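PDB 2PPG: putative isomerase from Sinorhizobium meliloti, which is of unknown function but is probably an isomerase-like member of the enolase superfamily, with a barrel domain. Local coordinates for residues M277-P291 and I304-H318. Numbering follows the deposited sequence.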
HETATM    1  N   MSE A 277      12.828   0.554 -17.349  1.00 35.92           N
HETATM    2  CA  MSE A 277      11.910   1.676 -17.094  1.00 39.10           C
HETATM    3  C   MSE A 277      10.783   1.412 -16.089  1.00 36.73           C
HETATM    4  O   MSE A 277      10.476   2.261 -15.252  1.00 33.50           O
HETATM    5  CB  MSE A 277      11.290   2.159 -18.400  1.00 37.47           C
HETATM    6  CG  MSE A 277      10.639   3.500 -18.249  1.00 38.58           C
HETATM    7 SE   MSE A 277      10.128   4.362 -19.911  1.00 48.84          SE
HETATM    8  CE  MSE A 277       9.311   5.991 -19.160  1.00 38.95           C
ATOM      9  N   VAL A 278      10.167   0.237 -16.200  1.00 36.56           N
ATOM     10  CA  VAL A 278       9.007  -0.148 -15.394  1.00 38.25           C
ATOM     11  C   VAL A 278       9.109   0.170 -13.888  1.00 39.31           C
ATOM     12  O   VAL A 278       8.240   0.852 -13.340  1.00 39.30           O
ATOM     13  CB  VAL A 278       8.679  -1.644 -15.608  1.00 38.36           C
ATOM     14  CG1 VAL A 278       7.484  -2.075 -14.767  1.00 37.53           C
ATOM     15  CG2 VAL A 278       8.424  -1.897 -17.076  1.00 39.06           C
ATOM     16  N   PRO A 279      10.169  -0.316 -13.216  1.00 37.91           N
ATOM     17  CA  PRO A 279      10.276  -0.058 -11.786  1.00 36.57           C
ATOM     18  C   PRO A 279      10.315   1.416 -11.450  1.00 35.53           C
ATOM     19  O   PRO A 279       9.714   1.835 -10.463  1.00 42.69           O
ATOM     20  CB  PRO A 279      11.604  -0.713 -11.424  1.00 38.93           C
ATOM     21  CG  PRO A 279      11.752  -1.802 -12.445  1.00 38.52           C
ATOM     22  CD  PRO A 279      11.305  -1.122 -13.695  1.00 36.90           C
ATOM     23  N   ARG A 280      10.989   2.208 -12.271  1.00 33.66           N
ATOM     24  CA  ARG A 280      11.082   3.642 -12.006  1.00 35.75           C
ATOM     25  C   ARG A 280       9.752   4.391 -12.175  1.00 38.38           C
ATOM     26  O   ARG A 280       9.477   5.315 -11.408  1.00 38.74           O
ATOM     27  CB  ARG A 280      12.202   4.303 -12.825  1.00 34.30           C
ATOM     28  CG  ARG A 280      13.636   4.023 -12.312  1.00 32.20           C
ATOM     29  CD  ARG A 280      14.173   2.676 -12.797  1.00 31.46           C
ATOM     30  NE  ARG A 280      15.574   2.445 -12.439  1.00 32.46           N
ATOM     31  CZ  ARG A 280      16.234   1.311 -12.665  1.00 29.90           C
ATOM     32  NH1 ARG A 280      15.634   0.288 -13.251  1.00 31.95           N
ATOM     33  NH2 ARG A 280      17.500   1.193 -12.300  1.00 31.82           N
ATOM     34  N   VAL A 281       8.929   4.013 -13.162  1.00 39.18           N
ATOM     35  CA  VAL A 281       7.622   4.671 -13.297  1.00 38.68           C
ATOM     36  C   VAL A 281       6.651   4.151 -12.243  1.00 36.43           C
ATOM     37  O   VAL A 281       5.857   4.919 -11.688  1.00 32.34           O
ATOM     38  CB  VAL A 281       6.996   4.604 -14.732  1.00 41.66           C
ATOM     39  CG1 VAL A 281       8.062   4.406 -15.790  1.00 39.57           C
ATOM     40  CG2 VAL A 281       5.914   3.545 -14.827  1.00 40.11           C
ATOM     41  N   ALA A 282       6.757   2.859 -11.941  1.00 33.55           N
ATOM     42  CA  ALA A 282       5.969   2.246 -10.875  1.00 32.99           C
ATOM     43  C   ALA A 282       6.142   3.016  -9.578  1.00 32.84           C
ATOM     44  O   ALA A 282       5.178   3.233  -8.864  1.00 35.02           O
ATOM     45  CB  ALA A 282       6.355   0.772 -10.683  1.00 31.40           C
ATOM     46  N   ARG A 283       7.363   3.451  -9.279  1.00 34.80           N
ATOM     47  CA  ARG A 283       7.597   4.222  -8.056  1.00 33.44           C
ATOM     48  C   ARG A 283       7.371   5.729  -8.204  1.00 32.85           C
ATOM     49  O   ARG A 283       7.737   6.495  -7.312  1.00 29.26           O
ATOM     50  CB  ARG A 283       8.990   3.945  -7.493  1.00 33.43           C
ATOM     51  CG  ARG A 283       9.139   2.587  -6.819  1.00 40.53           C
ATOM     52  CD  ARG A 283       8.380   2.498  -5.485  1.00 45.01           C
ATOM     53  NE  ARG A 283       8.764   3.511  -4.490  1.00 49.17           N
ATOM     54  CZ  ARG A 283       9.865   3.452  -3.735  1.00 50.65           C
ATOM     55  NH1 ARG A 283      10.710   2.434  -3.875  1.00 47.57           N
ATOM     56  NH2 ARG A 283      10.128   4.411  -2.843  1.00 48.00           N
ATOM     57  N   ARG A 284       6.765   6.142  -9.318  1.00 34.92           N
ATOM     58  CA  ARG A 284       6.575   7.564  -9.651  1.00 37.87           C
ATOM     59  C   ARG A 284       7.880   8.355  -9.540  1.00 39.27           C
ATOM     60  O   ARG A 284       7.916   9.471  -9.004  1.00 38.31           O
ATOM     61  CB  ARG A 284       5.477   8.207  -8.786  1.00 41.01           C
ATOM     62  CG  ARG A 284       4.053   7.765  -9.130  1.00 43.17           C
ATOM     63  N   ALA A 285       8.955   7.775 -10.068  1.00 38.76           N
ATOM     64  CA  ALA A 285      10.292   8.295  -9.807  1.00 37.43           C
ATOM     65  C   ALA A 285      10.841   9.302 -10.839  1.00 37.29           C
ATOM     66  O   ALA A 285      11.859   9.952 -10.576  1.00 35.99           O
ATOM     67  CB  ALA A 285      11.268   7.128  -9.594  1.00 32.46           C
ATOM     68  N   LEU A 286      10.180   9.444 -11.992  1.00 35.27           N
ATOM     69  CA  LEU A 286      10.662  10.362 -13.031  1.00 33.23           C
ATOM     70  C   LEU A 286       9.574  11.122 -13.764  1.00 33.55           C
ATOM     71  O   LEU A 286       8.544  10.556 -14.112  1.00 32.76           O
ATOM     72  CB  LEU A 286      11.515   9.619 -14.070  1.00 34.61           C
ATOM     73  CG  LEU A 286      10.782   8.638 -14.985  1.00 33.76           C
ATOM     74  CD1 LEU A 286      11.612   8.272 -16.187  1.00 34.88           C
ATOM     75  CD2 LEU A 286      10.393   7.402 -14.207  1.00 37.43           C
ATOM     76  N   ALA A 287       9.840  12.401 -14.022  1.00 32.89           N
ATOM     77  CA  ALA A 287       9.055  13.217 -14.946  1.00 28.10           C
ATOM     78  C   ALA A 287       9.525  13.072 -16.406  1.00 32.57           C
ATOM     79  O   ALA A 287       8.720  13.207 -17.333  1.00 34.63           O
ATOM     80  CB  ALA A 287       9.144  14.664 -14.543  1.00 30.40           C
ATOM     81  N   ILE A 288      10.824  12.818 -16.604  1.00 30.02           N
ATOM     82  CA  ILE A 288      11.436  12.783 -17.937  1.00 29.68           C
ATOM     83  C   ILE A 288      12.304  11.538 -18.155  1.00 27.78           C
ATOM     84  O   ILE A 288      13.099  11.199 -17.282  1.00 29.03           O
ATOM     85  CB  ILE A 288      12.341  14.013 -18.137  1.00 29.88           C
ATOM     86  CG1 ILE A 288      11.553  15.310 -17.902  1.00 33.24           C
ATOM     87  CG2 ILE A 288      12.959  14.002 -19.529  1.00 28.45           C
ATOM     88  CD1 ILE A 288      12.418  16.559 -17.743  1.00 30.66           C
ATOM     89  N   VAL A 289      12.161  10.866 -19.301  1.00 26.56           N
ATOM     90  CA  VAL A 289      13.102   9.780 -19.680  1.00 29.35           C
ATOM     91  C   VAL A 289      14.138  10.260 -20.664  1.00 26.23           C
ATOM     92  O   VAL A 289      13.802  10.951 -21.620  1.00 24.33           O
ATOM     93  CB  VAL A 289      12.465   8.554 -20.397  1.00 28.41           C
ATOM     94  CG1 VAL A 289      12.474   7.365 -19.522  1.00 29.74           C
ATOM     95  CG2 VAL A 289      11.103   8.864 -20.947  1.00 30.75           C
ATOM     96  N   GLN A 290      15.383   9.838 -20.470  1.00 23.57           N
ATOM     97  CA  GLN A 290      16.468  10.258 -21.349  1.00 23.86           C
ATOM     98  C   GLN A 290      17.142   9.094 -22.040  1.00 24.24           C
ATOM     99  O   GLN A 290      18.274   8.755 -21.711  1.00 25.65           O
ATOM    100  CB  GLN A 290      17.485  11.087 -20.569  1.00 22.89           C
ATOM    101  CG  GLN A 290      16.878  12.381 -20.060  1.00 28.34           C
ATOM    102  CD  GLN A 290      17.785  13.093 -19.095  1.00 33.82           C
ATOM    103  OE1 GLN A 290      18.212  12.516 -18.090  1.00 33.38           O
ATOM    104  NE2 GLN A 290      18.088  14.360 -19.388  1.00 33.71           N
ATOM    105  N   PRO A 291      16.459   8.475 -23.010  1.00 25.93           N
ATOM    106  CA  PRO A 291      17.076   7.320 -23.646  1.00 29.34           C
ATOM    107  C   PRO A 291      18.287   7.716 -24.488  1.00 28.63           C
ATOM    108  O   PRO A 291      18.298   8.777 -25.111  1.00 31.37           O
ATOM    109  CB  PRO A 291      15.959   6.774 -24.541  1.00 28.35           C
ATOM    110  CG  PRO A 291      15.130   7.949 -24.853  1.00 28.02           C
ATOM    111  CD  PRO A 291      15.142   8.773 -23.586  1.00 28.70           C
ATOM    112  N   ILE A 304      10.522   2.268 -25.168  1.00 25.16           N
ATOM    113  CA  ILE A 304      10.633   3.186 -24.043  1.00 25.39           C
ATOM    114  C   ILE A 304       9.811   4.446 -24.272  1.00 25.50           C
ATOM    115  O   ILE A 304       9.117   4.908 -23.371  1.00 27.57           O
ATOM    116  CB  ILE A 304      12.097   3.544 -23.776  1.00 26.10           C
ATOM    117  CG1 ILE A 304      12.813   2.325 -23.203  1.00 25.35           C
ATOM    118  CG2 ILE A 304      12.203   4.752 -22.840  1.00 23.88           C
ATOM    119  CD1 ILE A 304      14.152   2.616 -22.590  1.00 25.91           C
ATOM    120  N   GLY A 305       9.875   4.981 -25.488  1.00 26.45           N
ATOM    121  CA  GLY A 305       9.025   6.102 -25.885  1.00 26.25           C
ATOM    122  C   GLY A 305       7.542   5.793 -25.771  1.00 29.77           C
ATOM    123  O   GLY A 305       6.780   6.594 -25.245  1.00 31.60           O
ATOM    124  N   ALA A 306       7.126   4.629 -26.265  1.00 33.16           N
ATOM    125  CA  ALA A 306       5.715   4.212 -26.168  1.00 30.99           C
ATOM    126  C   ALA A 306       5.260   4.081 -24.716  1.00 31.60           C
ATOM    127  O   ALA A 306       4.121   4.408 -24.387  1.00 33.90           O
ATOM    128  CB  ALA A 306       5.488   2.915 -26.895  1.00 23.66           C
ATOM    129  N   TYR A 307       6.153   3.605 -23.852  1.00 28.98           N
ATOM    130  CA  TYR A 307       5.850   3.511 -22.438  1.00 29.25           C
ATOM    131  C   TYR A 307       5.711   4.896 -21.784  1.00 28.28           C
ATOM    132  O   TYR A 307       4.834   5.102 -20.965  1.00 27.48           O
ATOM    133  CB  TYR A 307       6.915   2.684 -21.728  1.00 34.03           C
ATOM    134  CG  TYR A 307       6.426   1.977 -20.478  1.00 34.87           C
ATOM    135  CD1 TYR A 307       5.731   0.769 -20.562  1.00 32.48           C
ATOM    136  CD2 TYR A 307       6.688   2.505 -19.211  1.00 33.98           C
ATOM    137  CE1 TYR A 307       5.292   0.116 -19.423  1.00 35.31           C
ATOM    138  CE2 TYR A 307       6.259   1.862 -18.063  1.00 35.28           C
ATOM    139  CZ  TYR A 307       5.556   0.669 -18.172  1.00 37.50           C
ATOM    140  OH  TYR A 307       5.118   0.037 -17.027  1.00 37.78           O
ATOM    141  N   ALA A 308       6.564   5.845 -22.151  1.00 27.34           N
ATOM    142  CA  ALA A 308       6.454   7.191 -21.603  1.00 31.88           C
ATOM    143  C   ALA A 308       5.142   7.857 -22.020  1.00 31.09           C
ATOM    144  O   ALA A 308       4.549   8.593 -21.249  1.00 31.81           O
ATOM    145  CB  ALA A 308       7.628   8.041 -22.035  1.00 33.87           C
ATOM    146  N   HIS A 309       4.715   7.586 -23.250  1.00 33.17           N
ATOM    147  CA  HIS A 309       3.454   8.064 -23.801  1.00 35.66           C
ATOM    148  C   HIS A 309       2.279   7.557 -22.969  1.00 35.42           C
ATOM    149  O   HIS A 309       1.512   8.338 -22.393  1.00 35.39           O
ATOM    150  CB  HIS A 309       3.323   7.554 -25.232  1.00 41.99           C
ATOM    151  CG  HIS A 309       2.059   7.967 -25.913  1.00 48.98           C
ATOM    152  ND1 HIS A 309       1.942   9.153 -26.604  1.00 52.40           N
ATOM    153  CD2 HIS A 309       0.859   7.347 -26.023  1.00 50.55           C
ATOM    154  CE1 HIS A 309       0.724   9.250 -27.107  1.00 53.24           C
ATOM    155  NE2 HIS A 309       0.047   8.167 -26.770  1.00 53.13           N
ATOM    156  N   VAL A 310       2.155   6.237 -22.925  1.00 31.77           N
ATOM    157  CA  VAL A 310       1.200   5.563 -22.063  1.00 34.32           C
ATOM    158  C   VAL A 310       1.213   6.128 -20.636  1.00 34.41           C
ATOM    159  O   VAL A 310       0.157   6.375 -20.062  1.00 32.57           O
ATOM    160  CB  VAL A 310       1.486   4.040 -22.014  1.00 34.93           C
ATOM    161  CG1 VAL A 310       0.849   3.414 -20.800  1.00 37.57           C
ATOM    162  CG2 VAL A 310       0.987   3.366 -23.267  1.00 35.62           C
ATOM    163  N   HIS A 311       2.403   6.344 -20.073  1.00 32.41           N
ATOM    164  CA  HIS A 311       2.509   6.740 -18.672  1.00 30.75           C
ATOM    165  C   HIS A 311       2.718   8.227 -18.432  1.00 29.61           C
ATOM    166  O   HIS A 311       3.101   8.624 -17.331  1.00 29.67           O
ATOM    167  CB  HIS A 311       3.565   5.905 -17.951  1.00 30.57           C
ATOM    168  CG  HIS A 311       3.075   4.547 -17.571  1.00 31.93           C
ATOM    169  ND1 HIS A 311       2.309   4.329 -16.448  1.00 33.15           N
ATOM    170  CD2 HIS A 311       3.199   3.345 -18.186  1.00 33.21           C
ATOM    171  CE1 HIS A 311       1.993   3.044 -16.379  1.00 35.20           C
ATOM    172  NE2 HIS A 311       2.522   2.426 -17.420  1.00 32.40           N
ATOM    173  N   HIS A 312       2.460   9.031 -19.462  1.00 26.66           N
ATOM    174  CA  HIS A 312       2.496  10.501 -19.382  1.00 30.39           C
ATOM    175  C   HIS A 312       3.791  11.087 -18.869  1.00 29.70           C
ATOM    176  O   HIS A 312       3.797  11.863 -17.912  1.00 33.73           O
ATOM    177  CB  HIS A 312       1.308  11.025 -18.575  1.00 31.08           C
ATOM    178  CG  HIS A 312       0.004  10.569 -19.125  1.00 31.01           C
ATOM    179  ND1 HIS A 312      -0.532   9.334 -18.826  1.00 31.16           N
ATOM    180  CD2 HIS A 312      -0.828  11.137 -20.026  1.00 28.15           C
ATOM    181  CE1 HIS A 312      -1.656   9.176 -19.496  1.00 34.38           C
ATOM    182  NE2 HIS A 312      -1.861  10.258 -20.229  1.00 33.81           N
ATOM    183  N   ILE A 313       4.878  10.713 -19.527  1.00 25.69           N
ATOM    184  CA  ILE A 313       6.220  11.120 -19.147  1.00 23.41           C
ATOM    185  C   ILE A 313       6.887  11.752 -20.375  1.00 26.12           C
ATOM    186  O   ILE A 313       6.705  11.281 -21.491  1.00 28.69           O
ATOM    187  CB  ILE A 313       6.989   9.910 -18.611  1.00 25.42           C
ATOM    188  CG1 ILE A 313       6.461   9.547 -17.221  1.00 27.52           C
ATOM    189  CG2 ILE A 313       8.483  10.162 -18.572  1.00 27.58           C
ATOM    190  CD1 ILE A 313       7.020   8.277 -16.664  1.00 31.90           C
ATOM    191  N   LYS A 314       7.603  12.852 -20.172  1.00 30.31           N
ATOM    192  CA  LYS A 314       8.279  13.557 -21.253  1.00 31.44           C
ATOM    193  C   LYS A 314       9.507  12.784 -21.716  1.00 30.56           C
ATOM    194  O   LYS A 314      10.191  12.131 -20.918  1.00 31.52           O
ATOM    195  CB  LYS A 314       8.678  14.970 -20.797  1.00 36.38           C
ATOM    196  CG  LYS A 314       7.923  16.122 -21.455  1.00 40.12           C
ATOM    197  CD  LYS A 314       6.448  15.793 -21.677  1.00 44.03           C
ATOM    198  CE  LYS A 314       5.798  16.751 -22.665  1.00 48.00           C
ATOM    199  NZ  LYS A 314       6.487  16.708 -24.002  1.00 53.01           N
ATOM    200  N   VAL A 315       9.782  12.857 -23.011  1.00 28.73           N
ATOM    201  CA  VAL A 315      10.973  12.231 -23.568  1.00 25.90           C
ATOM    202  C   VAL A 315      11.963  13.306 -23.996  1.00 26.19           C
ATOM    203  O   VAL A 315      11.666  14.107 -24.880  1.00 33.55           O
ATOM    204  CB  VAL A 315      10.648  11.341 -24.793  1.00 28.08           C
ATOM    205  CG1 VAL A 315      11.879  10.537 -25.197  1.00 29.52           C
ATOM    206  CG2 VAL A 315       9.502  10.393 -24.495  1.00 26.81           C
ATOM    207  N   ILE A 316      13.120  13.353 -23.346  1.00 21.87           N
ATOM    208  CA  ILE A 316      14.195  14.218 -23.793  1.00 25.80           C
ATOM    209  C   ILE A 316      15.455  13.390 -24.072  1.00 25.96           C
ATOM    210  O   ILE A 316      16.272  13.166 -23.186  1.00 27.58           O
ATOM    211  CB  ILE A 316      14.471  15.383 -22.802  1.00 26.57           C
ATOM    212  CG1 ILE A 316      13.199  16.204 -22.583  1.00 26.36           C
ATOM    213  CG2 ILE A 316      15.569  16.278 -23.356  1.00 23.19           C
ATOM    214  CD1 ILE A 316      13.316  17.260 -21.512  1.00 25.62           C
ATOM    215  N   PRO A 317      15.604  12.911 -25.312  1.00 28.52           N
ATOM    216  CA  PRO A 317      16.705  11.979 -25.594  1.00 29.84           C
ATOM    217  C   PRO A 317      18.098  12.491 -25.240  1.00 30.99           C
ATOM    218  O   PRO A 317      18.389  13.696 -25.332  1.00 29.51           O
ATOM    219  CB  PRO A 317      16.576  11.732 -27.102  1.00 25.67           C
ATOM    220  CG  PRO A 317      15.111  11.917 -27.356  1.00 24.84           C
ATOM    221  CD  PRO A 317      14.767  13.131 -26.504  1.00 24.40           C
ATOM    222  N   HIS A 318      18.932  11.547 -24.822  1.00 32.70           N
ATOM    223  CA  HIS A 318      20.340  11.762 -24.504  1.00 32.61           C
ATOM    224  C   HIS A 318      21.145  11.794 -25.805  1.00 35.56           C
ATOM    225  O   HIS A 318      20.805  11.113 -26.788  1.00 33.91           O
ATOM    226  CB  HIS A 318      20.805  10.595 -23.633  1.00 32.98           C
ATOM    227  CG  HIS A 318      22.185  10.742 -23.078  1.00 36.04           C
ATOM    228  ND1 HIS A 318      23.261  10.033 -23.566  1.00 37.65           N
ATOM    229  CD2 HIS A 318      22.657  11.481 -22.046  1.00 35.68           C
ATOM    230  CE1 HIS A 318      24.342  10.344 -22.874  1.00 36.02           C
ATOM    231  NE2 HIS A 318      24.002  11.223 -21.948  1.00 37.43           N
TER
HETATM  232  O   HOH W   1      18.426  14.369 -22.137  1.00 29.18           O
HETATM  233  O   HOH W   2      19.465   9.227 -27.942  1.00 24.20           O
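Met277, a selenomethionine, reaches from helix 274-282 between Tyr307 and Ile304 of helix 293-310. Its chain is extended beyond CG, which stands opposite the backbone N (chi1 -165°), carrying SE to 3.6 Å from Ile304 CG2 while CE settles 3.9 Å from Ala308 CB. The same selenium makes an oblique Met-aromatic contact with the Tyr307 ring, the two side chains running past each other in opposite directions. One turn on, both methyls of Val281 lie at the edge of the Tyr307 ring, CG1 in its plane and CG2 3.7 Å from Tyr307 CE2; CG2 also sits almost centrally over one face of the His311 imidazole, 4.1 Å from the ring centroid, as a CH-pi contact. His311 NE2 is hydrogen-bonded to Tyr307 OH of a second subunit, across a subunit interface. Segments 277-282 and 304-310 run nearly parallel, 17° apart, on the outside of the C-terminal barrel domain of the enolase superfamily; helix 293-310 is the crossover of the beta-alpha-beta unit between strands 288-289 and 314-315, and helix 274-282 leads into strand 288-289 through loop 283-287. Between these parallel strands Lys314 N bonds to Ala287 O, Val289 N to Lys314 O (2.8 Å) and Ile316 N to Val289 O. Val289 faces the helix layer, its CG2 3.7 Å from Ala308 CB and against Ile313 CG2. On the other face of the sheet Ile288 CG2 packs on Ile316 CG1 at 3.8 Å. His318 N reaches Pro291 O at 2.9 Å from above the carbonyl plane, and a water bridges that oxygen to His318 O.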